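Local coordinates for protein putative alpha-L-fucosidase (Bacteroides thetaiotaomicron VPI-5482, PDB 3GZA) that probably hydrolyses alpha-L-fucosides as a family 29 glycoside hydrolase, carrying a beta-sandwich domain following its TIM barrel, at residues N379-R384 against S428-I434; L59-V65 against I110-F114; M300-E304 against E339-F344. All coordinates share one frame; numbering follows the deposited sequence.

Interaction 1: residues N379-R384 against S428-I434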
loop_
_atom_site.group_PDB
_atom_site.type_symbol
_atom_site.label_atom_id
_atom_site.label_comp_id
_atom_site.label_asym_id
_atom_site.label_seq_id
_atom_site.Cartn_x
_atom_site.Cartn_y
_atom_site.Cartn_z
ATOM N N ASN A 379 -15.091 -34.933 28.169
ATOM C CA ASN A 379 -15.763 -36.197 27.936
ATOM C C ASN A 379 -17.089 -36.121 27.165
ATOM O O ASN A 379 -17.782 -37.121 27.050
ATOM C CB ASN A 379 -15.909 -36.923 29.270
ATOM C CG ASN A 379 -14.556 -37.243 29.886
ATOM O OD1 ASN A 379 -13.607 -37.556 29.179
ATOM N ND2 ASN A 379 -14.465 -37.147 31.190
ATOM N N GLY A 380 -17.405 -34.950 26.627
ATOM C CA GLY A 380 -18.574 -34.766 25.754
ATOM C C GLY A 380 -19.840 -34.291 26.410
ATOM O O GLY A 380 -19.873 -34.066 27.617
ATOM N N GLU A 381 -20.874 -34.110 25.585
ATOM C CA GLU A 381 -22.197 -33.721 26.008
ATOM C C GLU A 381 -23.000 -35.002 26.143
ATOM O O GLU A 381 -23.565 -35.545 25.180
ATOM C CB GLU A 381 -22.770 -32.682 25.025
ATOM C CG GLU A 381 -22.118 -31.347 25.324
ATOM C CD GLU A 381 -22.254 -30.274 24.270
ATOM O OE1 GLU A 381 -22.928 -30.510 23.231
ATOM O OE2 GLU A 381 -21.670 -29.197 24.498
ATOM N N ARG A 382 -23.056 -35.510 27.375
ATOM C CA ARG A 382 -23.725 -36.774 27.646
ATOM C C ARG A 382 -25.170 -36.621 28.053
ATOM O O ARG A 382 -25.994 -37.466 27.753
ATOM C CB ARG A 382 -22.975 -37.540 28.743
ATOM C CG ARG A 382 -21.532 -37.705 28.392
ATOM C CD ARG A 382 -20.739 -38.477 29.407
ATOM N NE ARG A 382 -19.436 -38.842 28.856
ATOM C CZ ARG A 382 -18.733 -39.911 29.235
ATOM N NH1 ARG A 382 -19.176 -40.729 30.170
ATOM N NH2 ARG A 382 -17.571 -40.185 28.660
ATOM N N ILE A 383 -25.468 -35.541 28.765
ATOM C CA ILE A 383 -26.804 -35.268 29.257
ATOM C C ILE A 383 -27.701 -34.855 28.090
ATOM O O ILE A 383 -27.315 -34.006 27.284
ATOM C CB ILE A 383 -26.773 -34.138 30.341
ATOM C CG1 ILE A 383 -26.055 -34.641 31.607
ATOM C CG2 ILE A 383 -28.212 -33.661 30.720
ATOM C CD1 ILE A 383 -25.867 -33.519 32.664
ATOM N N ARG A 384 -28.853 -35.516 27.966
ATOM C CA ARG A 384 -29.835 -35.202 26.923
ATOM C C ARG A 384 -31.142 -34.683 27.464
ATOM O O ARG A 384 -31.832 -33.973 26.759
ATOM C CB ARG A 384 -30.079 -36.427 26.044
ATOM C CG ARG A 384 -28.906 -36.738 25.115
ATOM C CD ARG A 384 -28.677 -35.632 24.130
ATOM N NE ARG A 384 -27.593 -35.941 23.202
ATOM C CZ ARG A 384 -27.725 -36.681 22.115
ATOM N NH1 ARG A 384 -28.886 -37.278 21.824
ATOM N NH2 ARG A 384 -26.655 -36.889 21.339
ATOM N N SER A 428 -29.548 -39.853 28.688
ATOM C CA SER A 428 -28.129 -39.570 28.475
ATOM C C SER A 428 -27.550 -40.610 27.523
ATOM O O SER A 428 -28.026 -41.755 27.467
ATOM C CB SER A 428 -27.361 -39.528 29.812
ATOM O OG SER A 428 -27.520 -40.757 30.511
ATOM N N ILE A 429 -26.539 -40.217 26.772
ATOM C CA ILE A 429 -25.872 -41.100 25.817
ATOM C C ILE A 429 -24.663 -41.799 26.433
ATOM O O ILE A 429 -24.081 -42.662 25.811
ATOM C CB ILE A 429 -25.500 -40.379 24.504
ATOM C CG1 ILE A 429 -24.584 -39.187 24.776
ATOM C CG2 ILE A 429 -26.827 -40.003 23.746
ATOM C CD1 ILE A 429 -23.946 -38.565 23.541
ATOM N N ALA A 430 -24.291 -41.414 27.645
ATOM C CA ALA A 430 -23.217 -42.058 28.404
ATOM C C ALA A 430 -23.380 -41.602 29.857
ATOM O O ALA A 430 -24.109 -40.649 30.106
ATOM C CB ALA A 430 -21.843 -41.676 27.856
ATOM N N LEU A 431 -22.714 -42.284 30.790
ATOM C CA LEU A 431 -22.824 -41.951 32.209
ATOM C C LEU A 431 -22.378 -40.508 32.404
ATOM O O LEU A 431 -21.241 -40.175 32.083
ATOM C CB LEU A 431 -21.955 -42.865 33.070
ATOM C CG LEU A 431 -21.995 -42.548 34.585
ATOM C CD1 LEU A 431 -23.379 -42.782 35.213
ATOM C CD2 LEU A 431 -20.954 -43.376 35.324
ATOM N N PRO A 432 -23.294 -39.629 32.868
ATOM C CA PRO A 432 -22.897 -38.225 33.045
ATOM C C PRO A 432 -21.692 -38.029 33.982
ATOM O O PRO A 432 -21.488 -38.792 34.921
ATOM C CB PRO A 432 -24.167 -37.551 33.587
ATOM C CG PRO A 432 -25.295 -38.468 33.147
ATOM C CD PRO A 432 -24.716 -39.841 33.170
ATOM N N ASP A 433 -20.880 -37.046 33.650
ATOM C CA ASP A 433 -19.685 -36.654 34.391
ATOM C C ASP A 433 -19.945 -35.199 34.803
ATOM O O ASP A 433 -19.534 -34.232 34.144
ATOM C CB ASP A 433 -18.457 -36.859 33.503
ATOM C CG ASP A 433 -17.136 -36.616 34.224
ATOM O OD1 ASP A 433 -17.116 -36.201 35.401
ATOM O OD2 ASP A 433 -16.089 -36.855 33.598
ATOM N N ILE A 434 -20.642 -35.061 35.922
ATOM C CA ILE A 434 -21.081 -33.765 36.398
ATOM C C ILE A 434 -20.009 -33.209 37.329
ATOM O O ILE A 434 -19.777 -33.756 38.402
ATOM C CB ILE A 434 -22.468 -33.890 37.077
ATOM C CG1 ILE A 434 -23.507 -34.383 36.040
ATOM C CG2 ILE A 434 -22.883 -32.565 37.702
ATOM C CD1 ILE A 434 -24.740 -35.004 36.625
#
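Arg382 and the loop 429-433 meet at one end of the F5/8 type C-like beta-sandwich, where two connections run from sheet to sheet. The extended Arg382 chain passes Ala430, whose CB lies over one face of the guanidinium, 3.7 Å from Arg382 NH1; so small a residue lets the flat group settle close to the loop. The edge does the bonding. Arg382 NH1 donates to Leu431 O at 2.9 Å, and NE donates to Asn379 O, so one planar donor ties the two connections together. Arg384 presents a face instead of an edge: Ile429 CG2 sits over the centre of its guanidinium, 3.8 Å from Arg384 CZ. Ile429 CG1 stands between the backbone N and the carbonyl carbon (chi1 58°), which leaves CG2 for Arg384 while CD1 approaches Glu381 O. Ile383 and Pro432 cross nearly at right angles, Ile383 CG1 to Pro432 CB 4.0 Å, both resting on Val425 of strand 420-428. Ile383 and Ser428 form an antiparallel non-hydrogen-bonded pair, beyond which Ile429 N donates to Arg382 O. Asp433 OD2, already bonded to Asn376, also takes a hydrogen bond of 2.9 Å from Asn379 ND2, amide and carboxylate only 20° from coplanar.

Interaction 2: residues L59-V65 against I110-F114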
loop_
_atom_site.group_PDB
_atom_site.type_symbol
_atom_site.label_atom_id
_atom_site.label_comp_id
_atom_site.label_asym_id
_atom_site.label_seq_id
_atom_site.Cartn_x
_atom_site.Cartn_y
_atom_site.Cartn_z
ATOM N N LEU A 59 -2.167 5.996 23.888
ATOM C CA LEU A 59 -2.336 4.531 23.749
ATOM C C LEU A 59 -1.765 3.808 24.930
ATOM O O LEU A 59 -0.607 4.027 25.309
ATOM C CB LEU A 59 -1.651 4.041 22.490
ATOM C CG LEU A 59 -1.809 2.517 22.327
ATOM C CD1 LEU A 59 -3.198 2.231 21.874
ATOM C CD2 LEU A 59 -0.825 1.892 21.314
ATOM N N ASN A 60 -2.564 2.897 25.494
ATOM C CA ASN A 60 -2.104 2.047 26.577
ATOM C C ASN A 60 -2.872 0.726 26.539
ATOM O O ASN A 60 -3.965 0.612 27.084
ATOM C CB ASN A 60 -2.260 2.710 27.922
ATOM C CG ASN A 60 -1.713 1.842 29.044
ATOM O OD1 ASN A 60 -1.133 0.789 28.782
ATOM N ND2 ASN A 60 -1.786 2.345 30.286
ATOM N N THR A 61 -2.329 -0.287 25.871
ATOM C CA THR A 61 -3.026 -1.565 25.794
ATOM C C THR A 61 -3.126 -2.259 27.152
ATOM O O THR A 61 -4.025 -3.120 27.296
ATOM C CB THR A 61 -2.414 -2.488 24.762
ATOM O OG1 THR A 61 -1.034 -2.591 25.041
ATOM C CG2 THR A 61 -2.616 -1.956 23.348
ATOM N N ASP A 62 -2.301 -1.883 28.137
ATOM C CA ASP A 62 -2.487 -2.461 29.468
ATOM C C ASP A 62 -3.895 -2.067 29.937
ATOM O O ASP A 62 -4.542 -2.854 30.595
ATOM C CB ASP A 62 -1.466 -1.980 30.486
ATOM C CG ASP A 62 -0.092 -2.604 30.338
ATOM O OD1 ASP A 62 0.063 -3.569 29.582
ATOM O OD2 ASP A 62 0.847 -2.070 31.049
ATOM N N GLN A 63 -4.291 -0.797 29.708
ATOM C CA GLN A 63 -5.604 -0.286 30.154
ATOM C C GLN A 63 -6.740 -1.038 29.479
ATOM O O GLN A 63 -7.776 -1.350 30.117
ATOM C CB GLN A 63 -5.670 1.248 29.988
ATOM C CG GLN A 63 -6.914 1.919 30.540
ATOM C CD GLN A 63 -8.033 2.048 29.558
ATOM O OE1 GLN A 63 -7.874 1.728 28.374
ATOM N NE2 GLN A 63 -9.203 2.515 30.037
ATOM N N TRP A 64 -6.544 -1.356 28.208
ATOM C CA TRP A 64 -7.548 -2.150 27.462
ATOM C C TRP A 64 -7.757 -3.537 28.101
ATOM O O TRP A 64 -8.878 -3.970 28.345
ATOM C CB TRP A 64 -7.049 -2.405 26.048
ATOM C CG TRP A 64 -6.846 -1.243 25.157
ATOM C CD1 TRP A 64 -6.775 0.085 25.509
ATOM C CD2 TRP A 64 -6.530 -1.304 23.787
ATOM N NE1 TRP A 64 -6.498 0.838 24.379
ATOM C CE2 TRP A 64 -6.309 0.006 23.324
ATOM C CE3 TRP A 64 -6.444 -2.361 22.873
ATOM C CZ2 TRP A 64 -6.010 0.295 21.970
ATOM C CZ3 TRP A 64 -6.139 -2.073 21.535
ATOM C CH2 TRP A 64 -5.926 -0.761 21.110
ATOM N N VAL A 65 -6.649 -4.227 28.365
ATOM C CA VAL A 65 -6.671 -5.552 28.892
ATOM C C VAL A 65 -7.227 -5.552 30.306
ATOM O O VAL A 65 -8.029 -6.404 30.673
ATOM C CB VAL A 65 -5.281 -6.212 28.788
ATOM C CG1 VAL A 65 -5.248 -7.573 29.508
ATOM C CG2 VAL A 65 -4.932 -6.386 27.308
ATOM N N ILE A 110 1.096 -2.184 17.522
ATOM C CA ILE A 110 0.046 -2.287 18.497
ATOM C C ILE A 110 -0.294 -3.752 18.764
ATOM O O ILE A 110 -0.688 -4.080 19.876
ATOM C CB ILE A 110 -1.184 -1.495 18.055
ATOM C CG1 ILE A 110 -0.813 -0.014 17.996
ATOM C CG2 ILE A 110 -2.400 -1.703 19.027
ATOM C CD1 ILE A 110 -1.901 0.882 17.408
ATOM N N VAL A 111 -0.112 -4.629 17.772
ATOM C CA VAL A 111 -0.297 -6.065 18.008
ATOM C C VAL A 111 0.697 -6.523 19.083
ATOM O O VAL A 111 0.344 -7.279 20.002
ATOM C CB VAL A 111 -0.157 -6.867 16.705
ATOM C CG1 VAL A 111 -0.198 -8.377 17.019
ATOM C CG2 VAL A 111 -1.263 -6.481 15.702
ATOM N N ARG A 112 1.931 -6.049 19.004
ATOM C CA ARG A 112 2.930 -6.410 20.012
ATOM C C ARG A 112 2.573 -5.871 21.396
ATOM O O ARG A 112 2.621 -6.568 22.402
ATOM C CB ARG A 112 4.303 -5.966 19.608
ATOM C CG ARG A 112 5.313 -6.554 20.584
ATOM C CD ARG A 112 6.720 -6.613 20.121
ATOM N NE ARG A 112 6.881 -7.171 18.802
ATOM C CZ ARG A 112 6.803 -8.484 18.504
ATOM N NH1 ARG A 112 6.570 -9.391 19.434
ATOM N NH2 ARG A 112 7.000 -8.874 17.250
ATOM N N ASP A 113 2.243 -4.585 21.443
ATOM C CA ASP A 113 1.834 -3.979 22.708
ATOM C C ASP A 113 0.710 -4.845 23.301
ATOM O O ASP A 113 0.717 -5.199 24.487
ATOM C CB ASP A 113 1.269 -2.591 22.474
ATOM C CG ASP A 113 2.303 -1.508 22.250
ATOM O OD1 ASP A 113 3.478 -1.766 21.962
ATOM O OD2 ASP A 113 1.861 -0.348 22.353
ATOM N N PHE A 114 -0.252 -5.186 22.464
ATOM C CA PHE A 114 -1.456 -5.918 22.867
ATOM C C PHE A 114 -1.216 -7.301 23.381
ATOM O O PHE A 114 -1.689 -7.651 24.483
ATOM C CB PHE A 114 -2.402 -5.980 21.670
ATOM C CG PHE A 114 -3.707 -6.633 21.965
ATOM C CD1 PHE A 114 -4.714 -5.925 22.533
ATOM C CD2 PHE A 114 -3.940 -7.956 21.644
ATOM C CE1 PHE A 114 -5.919 -6.518 22.838
ATOM C CE2 PHE A 114 -5.192 -8.547 21.912
ATOM C CZ PHE A 114 -6.157 -7.829 22.507
HETATM O O HOH W 1 0.356 0.292 24.703
#
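Thr61 faces Asp113 and Phe114 where the segments 61-65 and 110-114, on two helices of the TIM barrel, run at 51° to each other. The polar contacts gather round the first turn of helix 61-69. Thr61 OG1 lies 3.2 Å from Asp113 O, a weak bond at most; Ser117 OG is its stronger partner. A water accepts from Thr61 N and donates to Asp113 OD2 at 2.9 Å, linking a helix-start N-H to a carboxylate that also pairs with Arg104. Asn60, the N-cap, accepts from Asp62 N with its OD1. Among the apolar contacts, Leu59 CD2 reaches Ile110 CG1 at 3.8 Å, and Thr61 CG2 sits over one face of the Trp64 indole, toward its rim. Phe114 turns its ring edge to Trp64, Phe114 CD1 to Trp64 CE3 4.0 Å, the side chains crossing at about a right angle. Replacing Thr61 by alanine would remove OG1 and CG2 together, which is likely to cost Ser117 a hydrogen-bond partner and open a gap above the indole. Large apolar residues suit the inner side, for Trp64, Ile110 and Phe114 all rest on Leu78 of strand 75-79, the barrel strand that lies between these two helices in the chain.

Interaction 3: residues M300-E304 against E339-F344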
loop_
_atom_site.group_PDB
_atom_site.type_symbol
_atom_site.label_atom_id
_atom_site.label_comp_id
_atom_site.label_asym_id
_atom_site.label_seq_id
_atom_site.Cartn_x
_atom_site.Cartn_y
_atom_site.Cartn_z
HETATM N N MSE A 300 -26.227 -8.833 32.107
HETATM C CA MSE A 300 -26.446 -10.026 32.918
HETATM C C MSE A 300 -27.422 -10.980 32.247
HETATM O O MSE A 300 -27.221 -12.186 32.292
HETATM C CB MSE A 300 -26.887 -9.665 34.314
HETATM C CG MSE A 300 -25.825 -8.941 35.080
HETATM SE SE MSE A 300 -24.053 -9.789 35.144
HETATM C CE MSE A 300 -24.616 -11.561 35.863
ATOM N N ASP A 301 -28.469 -10.448 31.624
ATOM C CA ASP A 301 -29.433 -11.259 30.858
ATOM C C ASP A 301 -28.625 -11.981 29.750
ATOM O O ASP A 301 -28.767 -13.203 29.547
ATOM C CB ASP A 301 -30.488 -10.303 30.253
ATOM C CG ASP A 301 -31.555 -10.999 29.377
ATOM O OD1 ASP A 301 -32.144 -12.015 29.794
ATOM O OD2 ASP A 301 -31.864 -10.461 28.254
ATOM N N LYS A 302 -27.741 -11.254 29.065
ATOM C CA LYS A 302 -26.954 -11.872 27.993
ATOM C C LYS A 302 -26.015 -12.932 28.524
ATOM O O LYS A 302 -25.885 -14.018 27.923
ATOM C CB LYS A 302 -26.228 -10.827 27.164
ATOM C CG LYS A 302 -27.197 -9.903 26.407
ATOM C CD LYS A 302 -26.457 -8.854 25.621
ATOM C CE LYS A 302 -27.466 -7.899 24.948
ATOM N NZ LYS A 302 -28.585 -8.624 24.280
ATOM N N TYR A 303 -25.332 -12.643 29.618
ATOM C CA TYR A 303 -24.441 -13.637 30.255
ATOM C C TYR A 303 -25.185 -14.943 30.523
ATOM O O TYR A 303 -24.693 -16.044 30.190
ATOM C CB TYR A 303 -23.916 -13.033 31.583
ATOM C CG TYR A 303 -23.001 -13.980 32.364
ATOM C CD1 TYR A 303 -21.666 -14.096 32.036
ATOM C CD2 TYR A 303 -23.481 -14.718 33.421
ATOM C CE1 TYR A 303 -20.828 -14.960 32.713
ATOM C CE2 TYR A 303 -22.661 -15.557 34.114
ATOM C CZ TYR A 303 -21.356 -15.673 33.760
ATOM O OH TYR A 303 -20.513 -16.545 34.460
ATOM N N GLU A 304 -26.371 -14.848 31.114
ATOM C CA GLU A 304 -27.129 -16.064 31.463
ATOM C C GLU A 304 -27.607 -16.821 30.220
ATOM O O GLU A 304 -27.819 -18.031 30.263
ATOM C CB GLU A 304 -28.312 -15.718 32.394
ATOM C CG GLU A 304 -27.828 -15.233 33.755
ATOM C CD GLU A 304 -28.921 -14.979 34.738
ATOM O OE1 GLU A 304 -30.097 -15.315 34.480
ATOM O OE2 GLU A 304 -28.606 -14.453 35.818
ATOM N N GLU A 339 -20.804 -8.280 39.301
ATOM C CA GLU A 339 -22.132 -8.803 39.448
ATOM C C GLU A 339 -22.130 -10.311 39.153
ATOM O O GLU A 339 -22.828 -11.073 39.815
ATOM C CB GLU A 339 -23.122 -8.014 38.624
ATOM C CG GLU A 339 -24.524 -8.526 38.712
ATOM C CD GLU A 339 -25.166 -8.405 40.076
ATOM O OE1 GLU A 339 -24.618 -7.735 40.971
ATOM O OE2 GLU A 339 -26.235 -9.011 40.275
ATOM N N ILE A 340 -21.319 -10.755 38.208
ATOM C CA ILE A 340 -21.173 -12.192 37.973
ATOM C C ILE A 340 -20.646 -12.834 39.233
ATOM O O ILE A 340 -21.155 -13.879 39.667
ATOM C CB ILE A 340 -20.234 -12.496 36.806
ATOM C CG1 ILE A 340 -20.888 -12.047 35.492
ATOM C CG2 ILE A 340 -19.939 -13.982 36.720
ATOM C CD1 ILE A 340 -19.860 -11.932 34.305
ATOM N N ASN A 341 -19.640 -12.207 39.850
ATOM C CA ASN A 341 -19.113 -12.738 41.104
ATOM C C ASN A 341 -20.119 -12.693 42.234
ATOM O O ASN A 341 -20.240 -13.663 43.002
ATOM C CB ASN A 341 -17.835 -12.028 41.492
ATOM C CG ASN A 341 -16.663 -12.420 40.600
ATOM O OD1 ASN A 341 -16.656 -13.518 40.016
ATOM N ND2 ASN A 341 -15.655 -11.549 40.514
ATOM N N ARG A 342 -20.847 -11.586 42.340
ATOM C CA ARG A 342 -21.857 -11.485 43.384
ATOM C C ARG A 342 -22.907 -12.606 43.297
ATOM O O ARG A 342 -23.306 -13.199 44.324
ATOM C CB ARG A 342 -22.570 -10.145 43.320
ATOM C CG ARG A 342 -23.352 -9.864 44.585
ATOM C CD ARG A 342 -24.192 -8.609 44.458
ATOM N NE ARG A 342 -25.300 -8.798 43.526
ATOM C CZ ARG A 342 -26.452 -9.395 43.808
ATOM N NH1 ARG A 342 -26.730 -9.838 45.032
ATOM N NH2 ARG A 342 -27.366 -9.526 42.851
ATOM N N ARG A 343 -23.359 -12.903 42.084
ATOM C CA ARG A 343 -24.395 -13.908 41.921
ATOM C C ARG A 343 -23.891 -15.334 42.049
ATOM O O ARG A 343 -24.519 -16.145 42.753
ATOM C CB ARG A 343 -25.072 -13.794 40.554
ATOM C CG ARG A 343 -25.737 -12.474 40.326
ATOM C CD ARG A 343 -26.531 -12.491 39.056
ATOM N NE ARG A 343 -27.115 -11.184 38.791
ATOM C CZ ARG A 343 -27.948 -10.934 37.790
ATOM N NH1 ARG A 343 -28.311 -11.882 36.960
ATOM N NH2 ARG A 343 -28.425 -9.710 37.624
ATOM N N PHE A 344 -22.742 -15.622 41.441
ATOM C CA PHE A 344 -22.353 -16.988 41.256
ATOM C C PHE A 344 -21.043 -17.458 41.854
ATOM O O PHE A 344 -20.734 -18.620 41.702
ATOM C CB PHE A 344 -22.370 -17.312 39.746
ATOM C CG PHE A 344 -23.667 -16.962 39.050
ATOM C CD1 PHE A 344 -24.856 -17.522 39.472
ATOM C CD2 PHE A 344 -23.688 -16.092 37.971
ATOM C CE1 PHE A 344 -26.062 -17.206 38.831
ATOM C CE2 PHE A 344 -24.863 -15.769 37.345
ATOM C CZ PHE A 344 -26.053 -16.341 37.781
#
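Two successive bends in Met300, modelled as selenomethionine, at chi2 (-52°) and chi3 (-55°) curl its methyl CE back against Ile340 and Arg343. Arg343, by contrast, runs extended from CG to NE and slides past Met300 in the opposite direction. Met300 CE therefore lies over the rim of one guanidinium face, and its CB is 3.7 Å from NH2 of Arg343. A flexible, unbranched residue suits this place because it can bend to touch both the arginine plane and the isoleucine; its CE also touches Ile340 CG1 at 3.8 Å. Tyr303 has CG anti to the backbone N, which sets its ring against Ile340, and Ile340 CD1 makes a CH-pi contact over the face, 3.9 Å from the Tyr303 centroid. Phe344 CE2 comes to the edge of the same ring. Salt bridges lie beside these apolar groups. Glu304 OE2 forms a salt bridge with Arg343 NH1 at 2.8 Å, a weak hydrogen bond with carboxylate and guanidinium planes 72° apart; Tyr370 OH of the sandwich also bonds to this oxygen. Arg343 NE donates to Glu339 OE2 almost straight, at 2.8 Å, while Arg342 grips both Glu339 oxygens side-on. Arg343 is thus held at two edges by acids from both helices, which is likely to fix its plane over Met300 and balance its charge at the junction of barrel and sandwich.

How the interactions relate
Interactions 2 and 3 both pack helices of the TIM barrel, with centres 27 Å apart, whereas interaction 1 belongs to the beta-sandwich and joins two sheet-to-sheet connections at the ends of paired strands. Interaction 2 is the most buried: its aromatic and aliphatic groups rest on a barrel strand, and its polar groups gather at a helix start. Interaction 3 is partly buried and richer in charge, with a salt-bridge network beside an apolar patch that leans on the sandwich strands 366-375 and 409-418. Interaction 1, partly buried too, combines arginine, amide and backbone hydrogen bonds with small apolar contacts. It lies on the opposite side of the chain's centre from interaction 2, about 41 Å between centres.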